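PDB 3PM2: odorant binding protein (AGAP007287-PA) from Anopheles gambiae, which binds small hydrophobic odorants, among them indole, citronellal and decanal, and is thought to carry them through the aqueous fluid around olfactory sensory dendrites. Local coordinates for residues Gly39-Gln44 / Arg52-Ala57; Asp112-Gly117 / Ile129-Ser134. All coordinates share one frame; numbering follows the deposited sequence.

Contact 1 (Gly39-Gln44 / Arg52-Ala57); sequences GQTKRQ and RGCCVA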
loop_
_atom_site.group_PDB
_atom_site.type_symbol
_atom_site.label_atom_id
_atom_site.label_comp_id
_atom_site.label_asym_id
_atom_site.label_seq_id
_atom_site.Cartn_x
_atom_site.Cartn_y
_atom_site.Cartn_z
ATOM N N GLY A 39 -10.687 6.002 -9.082
ATOM C CA GLY A 39 -12.129 6.150 -9.229
ATOM C C GLY A 39 -12.858 4.929 -8.708
ATOM O O GLY A 39 -13.664 5.013 -7.773
ATOM N N GLN A 40 -12.522 3.778 -9.265
ATOM C CA GLN A 40 -13.142 2.543 -8.824
ATOM C C GLN A 40 -12.639 2.135 -7.442
ATOM O O GLN A 40 -13.402 1.525 -6.703
ATOM C CB GLN A 40 -13.086 1.425 -9.881
ATOM C CG GLN A 40 -11.755 0.707 -10.044
ATOM C CD GLN A 40 -11.998 -0.740 -10.455
ATOM O OE1 GLN A 40 -12.779 -1.034 -11.389
ATOM N NE2 GLN A 40 -11.323 -1.682 -9.784
ATOM N N THR A 41 -11.382 2.465 -7.081
ATOM C CA THR A 41 -10.877 2.115 -5.742
ATOM C C THR A 41 -11.741 2.774 -4.645
ATOM O O THR A 41 -12.137 2.119 -3.668
ATOM C CB THR A 41 -9.370 2.335 -5.639
ATOM O OG1 THR A 41 -8.753 1.530 -6.653
ATOM C CG2 THR A 41 -8.804 1.941 -4.264
ATOM N N LYS A 42 -12.061 4.051 -4.842
ATOM C CA LYS A 42 -12.911 4.818 -3.900
ATOM C C LYS A 42 -14.300 4.208 -3.855
ATOM O O LYS A 42 -14.852 4.065 -2.766
ATOM C CB LYS A 42 -12.943 6.301 -4.275
ATOM C CG LYS A 42 -11.608 6.978 -3.957
ATOM C CD LYS A 42 -11.632 8.455 -4.220
ATOM C CE LYS A 42 -10.580 9.138 -3.392
ATOM N NZ LYS A 42 -10.468 10.583 -3.751
ATOM N N ARG A 43 -14.851 3.787 -5.016
ATOM C CA ARG A 43 -16.165 3.138 -5.035
ATOM C C ARG A 43 -16.127 1.854 -4.209
ATOM O O ARG A 43 -17.062 1.565 -3.454
ATOM C CB ARG A 43 -16.610 2.816 -6.472
ATOM C CG ARG A 43 -17.136 4.034 -7.213
ATOM C CD ARG A 43 -18.027 3.654 -8.381
ATOM N NE ARG A 43 -19.337 3.141 -7.964
ATOM C CZ ARG A 43 -20.354 2.955 -8.796
ATOM N NH1 ARG A 43 -20.221 3.229 -10.092
ATOM N NH2 ARG A 43 -21.510 2.500 -8.345
ATOM N N GLN A 44 -15.046 1.074 -4.361
ATOM C CA GLN A 44 -14.885 -0.195 -3.623
ATOM C C GLN A 44 -14.743 0.002 -2.105
ATOM O O GLN A 44 -15.057 -0.923 -1.358
ATOM C CB GLN A 44 -13.741 -1.027 -4.182
ATOM C CG GLN A 44 -13.973 -1.510 -5.631
ATOM C CD GLN A 44 -12.732 -2.180 -6.152
ATOM O OE1 GLN A 44 -11.602 -1.760 -5.865
ATOM N NE2 GLN A 44 -12.915 -3.270 -6.885
ATOM N N ARG A 52 -12.435 -5.876 -1.430
ATOM C CA ARG A 52 -12.269 -6.012 -2.880
ATOM C C ARG A 52 -10.836 -5.611 -3.202
ATOM O O ARG A 52 -10.347 -4.628 -2.640
ATOM C CB ARG A 52 -13.296 -5.111 -3.637
ATOM C CG ARG A 52 -14.737 -5.285 -3.151
ATOM C CD ARG A 52 -15.773 -5.103 -4.247
ATOM N NE ARG A 52 -16.867 -6.014 -3.963
ATOM C CZ ARG A 52 -17.567 -6.703 -4.852
ATOM N NH1 ARG A 52 -17.375 -6.520 -6.156
ATOM N NH2 ARG A 52 -18.526 -7.519 -4.446
ATOM N N GLY A 53 -10.177 -6.367 -4.092
ATOM C CA GLY A 53 -8.788 -6.132 -4.485
ATOM C C GLY A 53 -8.547 -4.748 -5.044
ATOM O O GLY A 53 -9.364 -4.228 -5.810
ATOM N N CYS A 54 -7.442 -4.130 -4.636
ATOM C CA CYS A 54 -7.132 -2.776 -5.063
ATOM C C CYS A 54 -6.402 -2.803 -6.426
ATOM O O CYS A 54 -5.282 -3.337 -6.520
ATOM C CB CYS A 54 -6.300 -2.074 -4.000
ATOM S SG CYS A 54 -5.702 -0.463 -4.531
ATOM N N CYS A 55 -7.029 -2.232 -7.463
ATOM C CA CYS A 55 -6.410 -2.210 -8.795
ATOM C C CYS A 55 -5.244 -1.259 -8.917
ATOM O O CYS A 55 -4.382 -1.475 -9.767
ATOM C CB CYS A 55 -7.443 -1.966 -9.888
ATOM S SG CYS A 55 -8.575 -3.360 -10.155
ATOM N N VAL A 56 -5.219 -0.175 -8.097
ATOM C CA VAL A 56 -4.094 0.752 -8.098
ATOM C C VAL A 56 -2.831 -0.085 -7.802
ATOM O O VAL A 56 -1.827 0.034 -8.504
ATOM C CB VAL A 56 -4.255 1.901 -7.044
ATOM C CG1 VAL A 56 -2.970 2.727 -6.927
ATOM C CG2 VAL A 56 -5.454 2.800 -7.359
ATOM N N ALA A 57 -2.895 -0.926 -6.756
ATOM C CA ALA A 57 -1.759 -1.770 -6.339
ATOM C C ALA A 57 -1.400 -2.828 -7.347
ATOM O O ALA A 57 -0.212 -3.066 -7.582
ATOM C CB ALA A 57 -2.048 -2.413 -4.984
HETATM O O HOH W 1 -9.492 -1.067 -7.478
HETATM O O HOH W 2 -10.142 -1.911 -3.554
HETATM O O HOH W 3 -11.068 -5.514 -7.376
HETATM O O HOH W 4 -13.602 -3.463 -0.411
#
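In the helical fold of this C-plus odorant-binding protein, the last turns of helix 27-44 face the loop and capped first turn of helix 55-63, with Q40, T41 and Q44 set against R52 to V56. No direct hydrogen bond spans the interface; ordered water does that work. Water 1 receives N-H groups from Q40 NE2 and from C55 N, the latter at 2.7 Å, and gives its own protons to T41 OG1 and Q44 OE1, so four groups grip it. Q44 reaches the loop with its chain extended beyond CG (chi2 173°). Its amide lies over R52 CB, with NE2 3.8 Å from that carbon, and its NE2 hydrogen-bonds to water 3, which also lies 2.6 Å from G53 O. Direct contacts are sparse: Q40 NE2 comes within 3.2 Å of C55 SG, T41 OG1 meets V56 CG2 at 3.6 Å, and T41 CG2 touches C54 SG at 3.9 Å. The T41 hydroxyl also bonds back to W37 O of its own helix. C54 is the N-cap residue, its SG accepting a weak bond from A57 N. Around these waters, E127 accepts a hydrogen bond from Q44 NE2 and forms a salt bridge with R52, Q128 N bonds to Q40 OE1, and the C55-C130 disulfide joins helix 55-63 to the segment leading into helix 133-147.

Contact 2 (Asp112-Gly117 / Ile129-Ser134); sequences DEIEAG and ICHPIS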
loop_
_atom_site.group_PDB
_atom_site.type_symbol
_atom_site.label_atom_id
_atom_site.label_comp_id
_atom_site.label_asym_id
_atom_site.label_seq_id
_atom_site.Cartn_x
_atom_site.Cartn_y
_atom_site.Cartn_z
ATOM N N ASP A 112 -7.418 -17.148 2.868
ATOM C CA ASP A 112 -8.785 -17.485 2.445
ATOM C C ASP A 112 -9.620 -16.284 2.004
ATOM O O ASP A 112 -10.275 -16.337 0.951
ATOM C CB ASP A 112 -9.475 -18.360 3.487
ATOM C CG ASP A 112 -8.828 -19.744 3.583
ATOM O OD1 ASP A 112 -8.241 -20.209 2.567
ATOM O OD2 ASP A 112 -8.919 -20.366 4.656
ATOM N N GLU A 113 -9.539 -15.191 2.763
ATOM C CA GLU A 113 -10.231 -13.936 2.450
ATOM C C GLU A 113 -9.686 -13.340 1.149
ATOM O O GLU A 113 -10.468 -12.932 0.286
ATOM C CB GLU A 113 -10.046 -12.969 3.601
ATOM C CG GLU A 113 -10.721 -11.633 3.383
ATOM C CD GLU A 113 -10.442 -10.698 4.533
ATOM O OE1 GLU A 113 -9.545 -9.835 4.403
ATOM O OE2 GLU A 113 -11.078 -10.876 5.594
ATOM N N ILE A 114 -8.343 -13.346 0.988
ATOM C CA ILE A 114 -7.713 -12.852 -0.248
ATOM C C ILE A 114 -8.204 -13.681 -1.451
ATOM O O ILE A 114 -8.610 -13.112 -2.456
ATOM C CB ILE A 114 -6.167 -12.868 -0.103
ATOM C CG1 ILE A 114 -5.704 -11.761 0.893
ATOM C CG2 ILE A 114 -5.478 -12.708 -1.484
ATOM C CD1 ILE A 114 -4.177 -11.803 1.309
ATOM N N GLU A 115 -8.163 -15.020 -1.337
ATOM C CA GLU A 115 -8.631 -15.908 -2.386
ATOM C C GLU A 115 -10.104 -15.733 -2.755
ATOM O O GLU A 115 -10.449 -15.767 -3.936
ATOM C CB GLU A 115 -8.269 -17.359 -2.081
ATOM C CG GLU A 115 -6.782 -17.630 -2.277
ATOM C CD GLU A 115 -6.139 -17.007 -3.508
ATOM O OE1 GLU A 115 -6.589 -17.297 -4.642
ATOM O OE2 GLU A 115 -5.198 -16.199 -3.331
ATOM N N ALA A 116 -10.954 -15.468 -1.765
ATOM C CA ALA A 116 -12.376 -15.217 -1.992
ATOM C C ALA A 116 -12.573 -13.880 -2.698
ATOM O O ALA A 116 -13.375 -13.794 -3.630
ATOM C CB ALA A 116 -13.118 -15.241 -0.685
ATOM N N GLY A 117 -11.771 -12.880 -2.312
ATOM C CA GLY A 117 -11.782 -11.559 -2.927
ATOM C C GLY A 117 -11.437 -11.638 -4.409
ATOM O O GLY A 117 -12.091 -10.996 -5.228
ATOM N N ILE A 129 -12.332 -6.444 -11.489
ATOM C CA ILE A 129 -11.908 -7.192 -10.314
ATOM C C ILE A 129 -10.411 -7.472 -10.391
ATOM O O ILE A 129 -9.946 -7.990 -11.391
ATOM C CB ILE A 129 -12.755 -8.492 -10.125
ATOM C CG1 ILE A 129 -14.264 -8.156 -9.906
ATOM C CG2 ILE A 129 -12.206 -9.395 -9.011
ATOM C CD1 ILE A 129 -14.624 -7.286 -8.652
ATOM N N CYS A 130 -9.660 -7.094 -9.350
ATOM C CA CYS A 130 -8.212 -7.334 -9.244
ATOM C C CYS A 130 -7.970 -8.281 -8.094
ATOM O O CYS A 130 -8.749 -8.297 -7.128
ATOM C CB CYS A 130 -7.443 -6.025 -9.051
ATOM S SG CYS A 130 -7.407 -4.988 -10.542
ATOM N N HIS A 131 -6.898 -9.079 -8.192
ATOM C CA HIS A 131 -6.578 -9.987 -7.104
ATOM C C HIS A 131 -6.159 -9.147 -5.891
ATOM O O HIS A 131 -5.400 -8.203 -6.049
ATOM C CB HIS A 131 -5.450 -10.960 -7.503
ATOM C CG HIS A 131 -5.311 -12.136 -6.572
ATOM N ND1 HIS A 131 -4.738 -12.007 -5.310
ATOM C CD2 HIS A 131 -5.604 -13.441 -6.785
ATOM C CE1 HIS A 131 -4.724 -13.225 -4.793
ATOM N NE2 HIS A 131 -5.244 -14.120 -5.641
ATOM N N PRO A 132 -6.652 -9.439 -4.669
ATOM C CA PRO A 132 -6.288 -8.584 -3.522
ATOM C C PRO A 132 -4.830 -8.667 -3.063
ATOM O O PRO A 132 -4.423 -7.817 -2.269
ATOM C CB PRO A 132 -7.221 -9.065 -2.405
ATOM C CG PRO A 132 -8.315 -9.835 -3.085
ATOM C CD PRO A 132 -7.639 -10.467 -4.284
ATOM N N ILE A 133 -4.055 -9.667 -3.506
ATOM C CA ILE A 133 -2.670 -9.793 -2.993
ATOM C C ILE A 133 -1.833 -8.515 -3.159
ATOM O O ILE A 133 -1.130 -8.120 -2.214
ATOM C CB ILE A 133 -1.908 -11.056 -3.496
ATOM C CG1 ILE A 133 -0.652 -11.370 -2.642
ATOM C CG2 ILE A 133 -1.547 -10.970 -4.975
ATOM C CD1 ILE A 133 -0.886 -11.584 -1.088
ATOM N N SER A 134 -1.883 -7.885 -4.341
ATOM C CA SER A 134 -1.036 -6.695 -4.557
ATOM C C SER A 134 -1.302 -5.581 -3.528
ATOM O O SER A 134 -0.357 -5.040 -2.957
ATOM C CB SER A 134 -1.191 -6.170 -5.976
ATOM O OG SER A 134 -0.770 -7.120 -6.942
HETATM O O HOH W 5 -11.152 -8.349 -5.630
#
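I114 and P132 form the close-packed half of this contact, where helix 111-118 lies against the approach to helix 133-147. The proline ring points its CG at the backbone of the helix, 3.3 Å from I114 O and 3.8 Å from G117 C. G117, with no side chain on the face turned to the proline, lets the ring settle this close. The branch CG2 of I114, anti to the backbone N, reaches H131 CE1 at 3.4 Å and also touches P132 CB, while the other branch ends with CD1 4.1 Å from I133 CD1.

The more exposed side is held more lightly. E115 starts away from the loop, but a bend at chi2 (-42°) swings its carboxylate back to the edge of the H131 ring. There H131 NE2 donates a weak hydrogen bond to E115 OE2, 3.1 Å long and far from straight at 126°, with the carboxylate and ring planes turned 43° apart. The other ring nitrogen is held more firmly: H131 ND1 accepts from I133 N at 3.0 Å, nearly in the ring plane, which caps the start of the helix and fixes the rotation of the imidazole. Beyond the proline, water 5 lies within hydrogen-bonding distance of both G117 O and C130 O, and I129 CG2 only grazes G117 O.

Helix 55-63 borders the same loop, E58 accepting from H131 N, while Y67 of strand 67-68 packs against H131 and I133, and A118 extends the helix surface beneath H131 and P132.

How the contacts relate
From the N terminus, contact 1 comes first: the end of helix 27-44 and the start of helix 55-63 meet across the seven-residue link 45-51, which has no helix or strand. Contact 2 opens only after contact 1 has closed, and brings helix 111-118 to the start of helix 133-147 across residues 118-128. The two loops thus follow in series, neither nested nor crossed, yet their centres lie about 12 Å apart and their second segments touch. Besides the disulfide, A57 packs on S134, G53 on P132 and R52 on I129. Segments 52-57 and 129-134 lie between helices 27-44 and 111-118, so the two contacts join four helices.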